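Side-chain contacts in nudix hydrolase DR_0079 (Deinococcus radiodurans, PDB 2O5F), which hydrolyses nucleoside di- and triphosphates to monophosphates in a magnesium-dependent reaction, with a marked preference for CDP and CTP: residues A[38-43]-A[48-53]; A[80-85]-A[119-124]. One frame throughout, in Å; residues are numbered along the deposited sequence.

Contact 1 (A[38-43]-A[48-53])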
# COMPACT_ATOMS: atom_id res chain seq x y z
N ASN A 38 -0.42 -0.87 3.01
CA ASN A 38 -0.83 -0.08 1.86
C ASN A 38 -1.57 1.12 2.43
O ASN A 38 -2.23 1.01 3.46
CB ASN A 38 -1.75 -0.88 0.94
CG ASN A 38 -1.00 -1.88 0.07
OD1 ASN A 38 -0.13 -1.50 -0.70
ND2 ASN A 38 -1.33 -3.16 0.21
N ALA A 39 -1.43 2.27 1.78
CA ALA A 39 -2.12 3.46 2.25
C ALA A 39 -2.48 4.35 1.09
O ALA A 39 -1.84 4.33 0.04
CB ALA A 39 -1.26 4.22 3.25
N PHE A 40 -3.54 5.12 1.29
CA PHE A 40 -4.03 6.06 0.31
C PHE A 40 -4.00 7.44 0.95
O PHE A 40 -4.38 7.60 2.10
CB PHE A 40 -5.46 5.73 -0.09
CG PHE A 40 -5.59 4.52 -0.96
CD1 PHE A 40 -5.14 4.56 -2.28
CD2 PHE A 40 -6.16 3.35 -0.48
CE1 PHE A 40 -5.26 3.43 -3.11
CE2 PHE A 40 -6.28 2.22 -1.30
CZ PHE A 40 -5.83 2.27 -2.62
N LEU A 41 -3.52 8.41 0.19
CA LEU A 41 -3.48 9.79 0.63
C LEU A 41 -4.71 10.41 -0.02
O LEU A 41 -4.80 10.46 -1.25
CB LEU A 41 -2.21 10.47 0.11
CG LEU A 41 -2.05 11.96 0.40
CD1 LEU A 41 -1.84 12.17 1.90
CD2 LEU A 41 -0.85 12.51 -0.37
N ARG A 42 -5.67 10.87 0.78
CA ARG A 42 -6.88 11.47 0.22
C ARG A 42 -7.04 12.93 0.63
O ARG A 42 -6.87 13.27 1.81
CB ARG A 42 -8.13 10.69 0.64
CG ARG A 42 -9.41 11.20 -0.00
CD ARG A 42 -10.64 10.49 0.53
NE ARG A 42 -10.75 10.61 1.98
CZ ARG A 42 -11.78 10.18 2.70
NH1 ARG A 42 -12.80 9.58 2.10
NH2 ARG A 42 -11.77 10.33 4.02
N ASN A 43 -7.37 13.79 -0.33
CA ASN A 43 -7.54 15.20 -0.03
C ASN A 43 -9.00 15.53 0.32
O ASN A 43 -9.84 14.65 0.41
CB ASN A 43 -7.05 16.07 -1.19
CG ASN A 43 -7.83 15.86 -2.49
OD1 ASN A 43 -8.95 15.35 -2.49
ND2 ASN A 43 -7.23 16.27 -3.61
N LEU A 48 -7.58 10.65 -4.54
CA LEU A 48 -6.47 9.91 -3.96
C LEU A 48 -5.21 10.25 -4.75
O LEU A 48 -5.27 10.36 -5.98
CB LEU A 48 -6.75 8.40 -4.05
CG LEU A 48 -8.10 7.89 -3.53
CD1 LEU A 48 -8.21 6.39 -3.80
CD2 LEU A 48 -8.24 8.17 -2.03
N TRP A 49 -4.08 10.44 -4.08
CA TRP A 49 -2.86 10.76 -4.83
C TRP A 49 -2.28 9.44 -5.29
O TRP A 49 -1.79 8.64 -4.49
CB TRP A 49 -1.84 11.50 -3.97
CG TRP A 49 -0.71 12.07 -4.79
CD1 TRP A 49 -0.74 13.17 -5.60
CD2 TRP A 49 0.62 11.53 -4.91
NE1 TRP A 49 0.48 13.36 -6.21
CE2 TRP A 49 1.33 12.36 -5.81
CE3 TRP A 49 1.27 10.42 -4.34
CZ2 TRP A 49 2.67 12.12 -6.15
CZ3 TRP A 49 2.61 10.18 -4.69
CH2 TRP A 49 3.28 11.03 -5.59
N ILE A 50 -2.32 9.21 -6.60
CA ILE A 50 -1.85 7.96 -7.16
C ILE A 50 -0.54 8.11 -7.90
O ILE A 50 -0.47 8.76 -8.95
CB ILE A 50 -2.92 7.38 -8.13
CG1 ILE A 50 -4.25 7.18 -7.37
CG2 ILE A 50 -2.44 6.05 -8.70
CD1 ILE A 50 -4.14 6.25 -6.17
N PRO A 51 0.53 7.50 -7.36
CA PRO A 51 1.82 7.63 -8.04
C PRO A 51 1.97 6.62 -9.17
O PRO A 51 1.14 5.72 -9.33
CB PRO A 51 2.82 7.37 -6.93
CG PRO A 51 2.12 6.36 -6.07
CD PRO A 51 0.68 6.87 -6.04
N ARG A 52 3.02 6.81 -9.95
CA ARG A 52 3.34 5.93 -11.06
C ARG A 52 4.64 5.26 -10.63
O ARG A 52 5.68 5.92 -10.54
CB ARG A 52 3.54 6.75 -12.32
CG ARG A 52 3.26 5.98 -13.58
CD ARG A 52 3.36 6.88 -14.80
NE ARG A 52 2.32 6.56 -15.76
CZ ARG A 52 1.02 6.69 -15.53
NH1 ARG A 52 0.60 7.15 -14.36
NH2 ARG A 52 0.14 6.35 -16.46
N ARG A 53 4.54 3.97 -10.33
CA ARG A 53 5.64 3.12 -9.89
C ARG A 53 5.64 1.81 -10.68
O ARG A 53 5.50 0.75 -10.03
CB ARG A 53 5.48 2.78 -8.41
CG ARG A 53 5.47 3.96 -7.47
CD ARG A 53 5.00 3.55 -6.09
NE ARG A 53 5.16 4.62 -5.12
CZ ARG A 53 4.58 4.65 -3.93
NH1 ARG A 53 3.79 3.65 -3.55
NH2 ARG A 53 4.78 5.67 -3.11

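Contact 2 (A[80-85]-A[119-124])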
# COMPACT_ATOMS: atom_id res chain seq x y z
N GLU A 80 4.56 0.64 12.26
CA GLU A 80 5.96 0.98 12.06
C GLU A 80 6.35 0.88 10.59
O GLU A 80 7.11 1.70 10.07
CB GLU A 80 6.86 0.08 12.91
CG GLU A 80 6.70 0.34 14.41
CD GLU A 80 7.38 -0.72 15.26
OE1 GLU A 80 7.78 -1.77 14.71
OE2 GLU A 80 7.51 -0.50 16.49
N ALA A 81 5.83 -0.14 9.90
CA ALA A 81 6.15 -0.30 8.48
C ALA A 81 5.54 0.86 7.70
O ALA A 81 6.14 1.38 6.76
CB ALA A 81 5.59 -1.63 7.98
N PHE A 82 4.35 1.26 8.12
CA PHE A 82 3.63 2.36 7.48
C PHE A 82 4.45 3.64 7.63
O PHE A 82 4.73 4.32 6.64
CB PHE A 82 2.25 2.51 8.13
CG PHE A 82 1.45 3.69 7.64
CD1 PHE A 82 1.53 4.12 6.32
CD2 PHE A 82 0.59 4.35 8.51
CE1 PHE A 82 0.77 5.20 5.88
CE2 PHE A 82 -0.18 5.43 8.08
CZ PHE A 82 -0.09 5.86 6.75
N ARG A 83 4.86 3.95 8.85
CA ARG A 83 5.65 5.15 9.08
C ARG A 83 6.93 5.14 8.26
O ARG A 83 7.34 6.17 7.71
CB ARG A 83 6.01 5.30 10.57
CG ARG A 83 6.80 6.56 10.86
CD ARG A 83 7.06 6.76 12.34
NE ARG A 83 5.84 7.01 13.11
CZ ARG A 83 5.17 6.08 13.77
NH1 ARG A 83 5.58 4.82 13.78
NH2 ARG A 83 4.07 6.42 14.45
N ARG A 84 7.56 3.97 8.16
CA ARG A 84 8.80 3.83 7.40
C ARG A 84 8.61 4.04 5.90
O ARG A 84 9.35 4.80 5.28
CB ARG A 84 9.42 2.45 7.68
CG ARG A 84 10.66 2.13 6.86
CD ARG A 84 11.27 0.78 7.25
NE ARG A 84 10.31 -0.33 7.18
CZ ARG A 84 9.81 -0.82 6.05
NH1 ARG A 84 10.15 -0.31 4.88
NH2 ARG A 84 8.97 -1.85 6.10
N GLU A 85 7.63 3.37 5.31
CA GLU A 85 7.38 3.50 3.88
C GLU A 85 6.90 4.91 3.49
O GLU A 85 7.28 5.42 2.45
CB GLU A 85 6.34 2.47 3.41
CG GLU A 85 6.79 1.01 3.53
CD GLU A 85 7.78 0.60 2.45
OE1 GLU A 85 8.23 -0.57 2.47
OE2 GLU A 85 8.13 1.43 1.59
N TYR A 119 -4.28 1.90 5.29
CA TYR A 119 -4.46 3.15 6.02
C TYR A 119 -4.91 4.26 5.11
O TYR A 119 -4.78 4.17 3.89
CB TYR A 119 -3.13 3.57 6.64
CG TYR A 119 -2.54 2.57 7.59
CD1 TYR A 119 -2.96 2.51 8.92
CD2 TYR A 119 -1.56 1.67 7.16
CE1 TYR A 119 -2.41 1.59 9.80
CE2 TYR A 119 -1.01 0.75 8.03
CZ TYR A 119 -1.44 0.71 9.35
OH TYR A 119 -0.88 -0.20 10.21
N GLU A 120 -5.44 5.32 5.70
CA GLU A 120 -5.84 6.48 4.92
C GLU A 120 -5.14 7.68 5.55
O GLU A 120 -5.27 7.92 6.75
CB GLU A 120 -7.35 6.69 4.93
CG GLU A 120 -7.78 7.92 4.14
CD GLU A 120 -9.28 8.10 4.09
OE1 GLU A 120 -9.88 8.41 5.15
OE2 GLU A 120 -9.87 7.93 3.00
N LEU A 121 -4.38 8.41 4.74
CA LEU A 121 -3.65 9.59 5.18
C LEU A 121 -4.43 10.79 4.63
O LEU A 121 -4.87 10.76 3.48
CB LEU A 121 -2.23 9.58 4.60
CG LEU A 121 -1.09 10.31 5.31
CD1 LEU A 121 -0.78 9.59 6.62
CD2 LEU A 121 0.16 10.33 4.43
N ARG A 122 -4.63 11.82 5.45
CA ARG A 122 -5.36 13.00 5.01
C ARG A 122 -4.45 14.21 4.78
O ARG A 122 -3.73 14.63 5.69
CB ARG A 122 -6.44 13.38 6.03
CG ARG A 122 -7.45 12.29 6.37
CD ARG A 122 -8.05 11.68 5.11
NE ARG A 122 -8.56 12.71 4.20
CZ ARG A 122 -9.67 13.40 4.41
NH1 ARG A 122 -10.41 13.17 5.49
NH2 ARG A 122 -10.04 14.32 3.53
N SER A 123 -4.49 14.76 3.57
CA SER A 123 -3.70 15.92 3.22
C SER A 123 -4.10 16.50 1.88
O SER A 123 -4.44 15.76 0.95
CB SER A 123 -2.21 15.58 3.16
OG SER A 123 -1.44 16.73 2.82
N ASP A 124 -4.08 17.82 1.78
CA ASP A 124 -4.40 18.48 0.52
C ASP A 124 -3.12 18.85 -0.21
O ASP A 124 -3.16 19.31 -1.34
CB ASP A 124 -5.25 19.73 0.76
CG ASP A 124 -6.72 19.41 0.96
OD1 ASP A 124 -7.33 18.83 0.05
OD2 ASP A 124 -7.27 19.72 2.03

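Contact 1 (A[38-43]-A[48-53])
Phe40 meets two side chains of strand 48-52 that lie on the same face of the pair. Its CD1 is 3.9 Å from Leu48 CD1. The methyl Ile50 CD1 reaches the ring edge, near its plane, at 4.3 Å from Phe40 CE1. Leu41 joins the backbones. Its carbonyl O accepts Trp49 N at 2.9 Å, a fairly straight bond with an N-H...O angle of 156°. The same Leu41 O takes a CA-H contact from Leu48 CA at 3.2 Å. On the other face, Leu41 CD2 lies 3.9 Å from Trp49 CB. Arg42 forms the single beta bridge, with Leu48. Leu48 CG stands anti to its carbonyl carbon (chi1 -51°), and the fork of the side chain then divides: CD1 goes to Phe40, CD2 to Arg42 CB at 3.7 Å. The two successive strands, antiparallel in sense and joined by a short turn, form a splayed, hairpin-like pair in the Nudix domain. Their axes run at 123°, so the chains part after this bridge. Strand 35-42 stays in the mixed sheet beside strand 115-122, and strand 48-52 pairs with strand 136-140. Helix 159-166 packs on Phe40, while the indole of Trp49 extends to Leu90 of helix 78-90.

Contact 2 (A[80-85]-A[119-124])
Glu120 OE1 is gripped by two arginines, Arg42 and Arg100, on the side of strand 115-122 turned from helix 78-90, while its neighbours Tyr119 and Leu121 face the helix and receive Phe82. The helix packed on the sheet is part of the Nudix fold, and helix 78-90 lies in the Nudix box. Its Phe82 is the residue that binds this part of the helix to the strand. The ring of Phe82 lies in an offset stack on the ring of Tyr119. Their planes are turned by only 2°, with centroids 4.3 Å apart. Phe82 CG sits over one face of the tyrosine ring, 3.7 Å from Tyr119 CD2. The offset leaves Phe82 CB above the tyrosine plane and just outside the ring, 3.7 Å from Tyr119 CE2. At the other end it brings Tyr119 CB over the phenylalanine face, a CH-pi contact. Phe82 CG is anti to the backbone N (chi1 175°), which lays the ring against Tyr119. With an alanine in place of Phe82, the Tyr119 face would probably lose its stacked mate and a gap would open beside Leu121. On the same helix, Arg84 NH1 reaches Glu85 OE1 in a weak hydrogen bond of a salt bridge. Arg84 also pairs with Glu76 and may help position Glu85, an inferred magnesium ligand. Phe82 further touches Ala39 of strand 35-42. Phe82 CZ meets the methyl Leu121 CD1 at 3.8 Å.

Contacts 1 and 2 share one sheet, in which strands 35-42 and 115-122 are parallel neighbours. Their centres are 10 Å apart. Leu121 joins them through the backbone: its N lies 2.8 Å from Phe40 O, and its O lies 2.8 Å from Arg42 N, both probable hydrogen bonds. Beyond the strand ends, Asn43 CB packs against Asp124 OD1. Contact 2 holds the Nudix-box helix on the sheet, and contact 1 brings strand 48-52 to that sheet. Contact 2 includes Glu85, an inferred magnesium ligand, and contact 1 lies further from it: the side chain of Trp49 is about 12 Å from that of Glu85. The side chains of Trp49 and Phe82 are each about 8 Å from that of Glu89.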